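Local coordinates for RNA-binding protein 12 (Homo sapiens, PDB 2EK1), which probably binds RNA through an RNA recognition motif, a small antiparallel sheet backed by two helices, which here forms a dimer, at residues A[43-48]-A[61-66]. Numbering follows the deposited sequence.
Sequences PGSVCL and MVAFES
The antiparallel pairing of strands 47-50 and 59-64 of the RNA recognition motif includes C47 and M61, a hydrogen-bonded pair. C47 N donates to M61 O (3.0 Å, N-H...O angle 164°), and M61 N returns a bond to C47 O at 3.1 Å. M61 O also receives a CA-H...O contact from V46. Next along 61-66, A63 N donates to a side chain, S45 OG (2.8 Å, 157°). With chi1 at 75°, OG sits between the backbone N and carbonyl carbon of S45 and reaches A63; it also hydrogen-bonds I42 O, so two partners hold the hydroxyl.

In this βαββαβ fold the two helices cover one face of the sheet. V46 and V62 lie on that face, side by side and pointing the same way, with their CG2 atoms 3.6 Å apart; both also touch I32 of helix 29-35. C47 and M61 project from the other face, where C47 SG lies alongside the selenomethionine chain, 3.5 Å from M61 CB and 3.7 Å from M61 SE. That SG forms a disulfide with C47 of the second subunit, whose strand continues the sheet antiparallel to 47-48.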
ATOM      1  N   PRO A  43     -10.872  -6.051   5.661  1.00 26.36           N
ATOM      2  CA  PRO A  43     -10.453  -5.094   6.687  1.00 27.12           C
ATOM      3  C   PRO A  43      -8.988  -4.856   7.133  1.00 27.39           C
ATOM      4  O   PRO A  43      -8.708  -3.763   7.697  1.00 28.61           O
ATOM      5  CB  PRO A  43     -11.446  -5.386   7.861  1.00 27.63           C
ATOM      6  CG  PRO A  43     -12.349  -6.522   7.362  1.00 28.12           C
ATOM      7  CD  PRO A  43     -11.500  -7.208   6.324  1.00 26.87           C
ATOM      8  N   GLY A  44      -8.064  -5.788   6.855  1.00 26.91           N
ATOM      9  CA  GLY A  44      -6.642  -5.604   7.203  1.00 23.88           C
ATOM     10  C   GLY A  44      -5.770  -5.457   5.934  1.00 24.27           C
ATOM     11  O   GLY A  44      -4.528  -5.586   5.997  1.00 22.39           O
ATOM     12  N   SER A  45      -6.408  -5.087   4.800  1.00 20.67           N
ATOM     13  CA  SER A  45      -5.714  -4.991   3.496  1.00 20.12           C
ATOM     14  C   SER A  45      -5.379  -3.548   3.140  1.00 20.33           C
ATOM     15  O   SER A  45      -4.774  -3.312   2.100  1.00 21.86           O
ATOM     16  CB  SER A  45      -6.621  -5.551   2.326  1.00 20.06           C
ATOM     17  OG  SER A  45      -7.684  -4.606   1.998  1.00 17.19           O
ATOM     18  N   VAL A  46      -5.756  -2.587   3.961  1.00 18.82           N
ATOM     19  CA  VAL A  46      -5.515  -1.200   3.530  1.00 18.00           C
ATOM     20  C   VAL A  46      -4.021  -0.804   3.690  1.00 19.25           C
ATOM     21  O   VAL A  46      -3.438  -1.068   4.765  1.00 15.74           O
ATOM     22  CB  VAL A  46      -6.286  -0.203   4.400  1.00 18.49           C
ATOM     23  CG1 VAL A  46      -5.988   1.228   3.937  1.00 17.07           C
ATOM     24  CG2 VAL A  46      -7.809  -0.473   4.350  1.00 19.75           C
ATOM     25  N   CYS A  47      -3.417  -0.187   2.668  1.00 18.24           N
ATOM     26  CA  CYS A  47      -2.025   0.343   2.859  1.00 19.63           C
ATOM     27  C   CYS A  47      -2.127   1.753   2.316  1.00 16.51           C
ATOM     28  O   CYS A  47      -2.816   1.959   1.347  1.00 15.02           O
ATOM     29  CB  CYS A  47      -0.951  -0.512   2.136  1.00 21.53           C
ATOM     30  SG  CYS A  47      -0.932  -0.201   0.399  1.00 33.43           S
ATOM     31  N   LEU A  48      -1.450   2.708   2.936  1.00 15.66           N
ATOM     32  CA  LEU A  48      -1.493   4.077   2.583  1.00 16.01           C
ATOM     33  C   LEU A  48      -0.141   4.429   2.026  1.00 18.39           C
ATOM     34  O   LEU A  48       0.910   4.061   2.642  1.00 16.44           O
ATOM     35  CB  LEU A  48      -1.689   4.949   3.815  1.00 13.91           C
ATOM     36  CG  LEU A  48      -3.006   4.830   4.632  1.00 22.72           C
ATOM     37  CD1 LEU A  48      -2.971   5.824   5.766  1.00 16.71           C
ATOM     38  CD2 LEU A  48      -4.307   5.106   3.776  1.00 17.36           C
HETATM   39  N   MSE A  61      -4.183   1.391  -1.425  1.00 19.61           N
HETATM   40  CA  MSE A  61      -4.419   0.140  -2.118  1.00 21.76           C
HETATM   41  C   MSE A  61      -5.317  -0.499  -1.083  1.00 22.31           C
HETATM   42  O   MSE A  61      -5.103  -0.349   0.150  1.00 21.45           O
HETATM   43  CB  MSE A  61      -3.137  -0.680  -2.260  1.00 23.18           C
HETATM   44  CG  MSE A  61      -2.016   0.060  -2.958  1.00 30.16           C
HETATM   45 SE   MSE A  61      -0.501  -1.120  -3.157  1.00 43.41          SE
HETATM   46  CE  MSE A  61      -1.272  -1.814  -4.785  1.00 37.76           C
ATOM     47  N   VAL A  62      -6.305  -1.213  -1.584  1.00 19.76           N
ATOM     48  CA  VAL A  62      -7.286  -1.855  -0.746  1.00 20.43           C
ATOM     49  C   VAL A  62      -7.707  -3.152  -1.518  1.00 19.94           C
ATOM     50  O   VAL A  62      -7.697  -3.199  -2.775  1.00 19.82           O
ATOM     51  CB  VAL A  62      -8.406  -0.802  -0.587  1.00 25.05           C
ATOM     52  CG1 VAL A  62      -9.679  -1.287  -1.036  1.00 22.79           C
ATOM     53  CG2 VAL A  62      -8.380  -0.157   0.780  1.00 25.09           C
ATOM     54  N   ALA A  63      -8.040  -4.204  -0.783  1.00 17.74           N
ATOM     55  CA  ALA A  63      -8.366  -5.472  -1.463  1.00 19.17           C
ATOM     56  C   ALA A  63      -9.735  -6.027  -1.111  1.00 17.59           C
ATOM     57  O   ALA A  63     -10.261  -5.743  -0.100  1.00 16.74           O
ATOM     58  CB  ALA A  63      -7.306  -6.516  -1.194  1.00 15.83           C
ATOM     59  N   PHE A  64     -10.249  -6.860  -2.006  1.00 20.20           N
ATOM     60  CA  PHE A  64     -11.549  -7.463  -1.875  1.00 20.56           C
ATOM     61  C   PHE A  64     -11.315  -8.950  -2.148  1.00 23.70           C
ATOM     62  O   PHE A  64     -10.351  -9.354  -2.877  1.00 20.66           O
ATOM     63  CB  PHE A  64     -12.489  -6.888  -2.970  1.00 20.26           C
ATOM     64  CG  PHE A  64     -12.691  -5.408  -2.866  1.00 20.71           C
ATOM     65  CD1 PHE A  64     -13.787  -4.878  -2.162  1.00 19.31           C
ATOM     66  CD2 PHE A  64     -11.787  -4.552  -3.401  1.00 17.88           C
ATOM     67  CE1 PHE A  64     -13.961  -3.524  -2.019  1.00 18.75           C
ATOM     68  CE2 PHE A  64     -11.975  -3.148  -3.245  1.00 18.66           C
ATOM     69  CZ  PHE A  64     -13.059  -2.650  -2.560  1.00 17.06           C
ATOM     70  N   GLU A  65     -12.228  -9.720  -1.594  1.00 22.83           N
ATOM     71  CA  GLU A  65     -12.207 -11.158  -1.708  1.00 29.84           C
ATOM     72  C   GLU A  65     -12.280 -11.706  -3.093  1.00 28.51           C
ATOM     73  O   GLU A  65     -11.692 -12.703  -3.372  1.00 30.52           O
ATOM     74  CB  GLU A  65     -13.309 -11.802  -0.845  1.00 30.14           C
ATOM     75  CG  GLU A  65     -13.172 -11.517   0.689  1.00 35.67           C
ATOM     76  CD  GLU A  65     -11.881 -12.028   1.317  1.00 40.58           C
ATOM     77  OE1 GLU A  65     -11.780 -12.108   2.584  1.00 43.17           O
ATOM     78  OE2 GLU A  65     -10.922 -12.353   0.561  1.00 44.13           O
ATOM     79  N   SER A  66     -12.988 -11.052  -3.971  1.00 30.01           N
ATOM     80  CA  SER A  66     -13.089 -11.549  -5.341  1.00 28.77           C
ATOM     81  C   SER A  66     -12.861 -10.423  -6.375  1.00 29.45           C
ATOM     82  O   SER A  66     -12.932  -9.209  -6.033  1.00 26.08           O
ATOM     83  CB  SER A  66     -14.484 -12.132  -5.557  1.00 27.21           C
ATOM     84  OG  SER A  66     -15.448 -11.113  -5.373  1.00 24.48           O
TER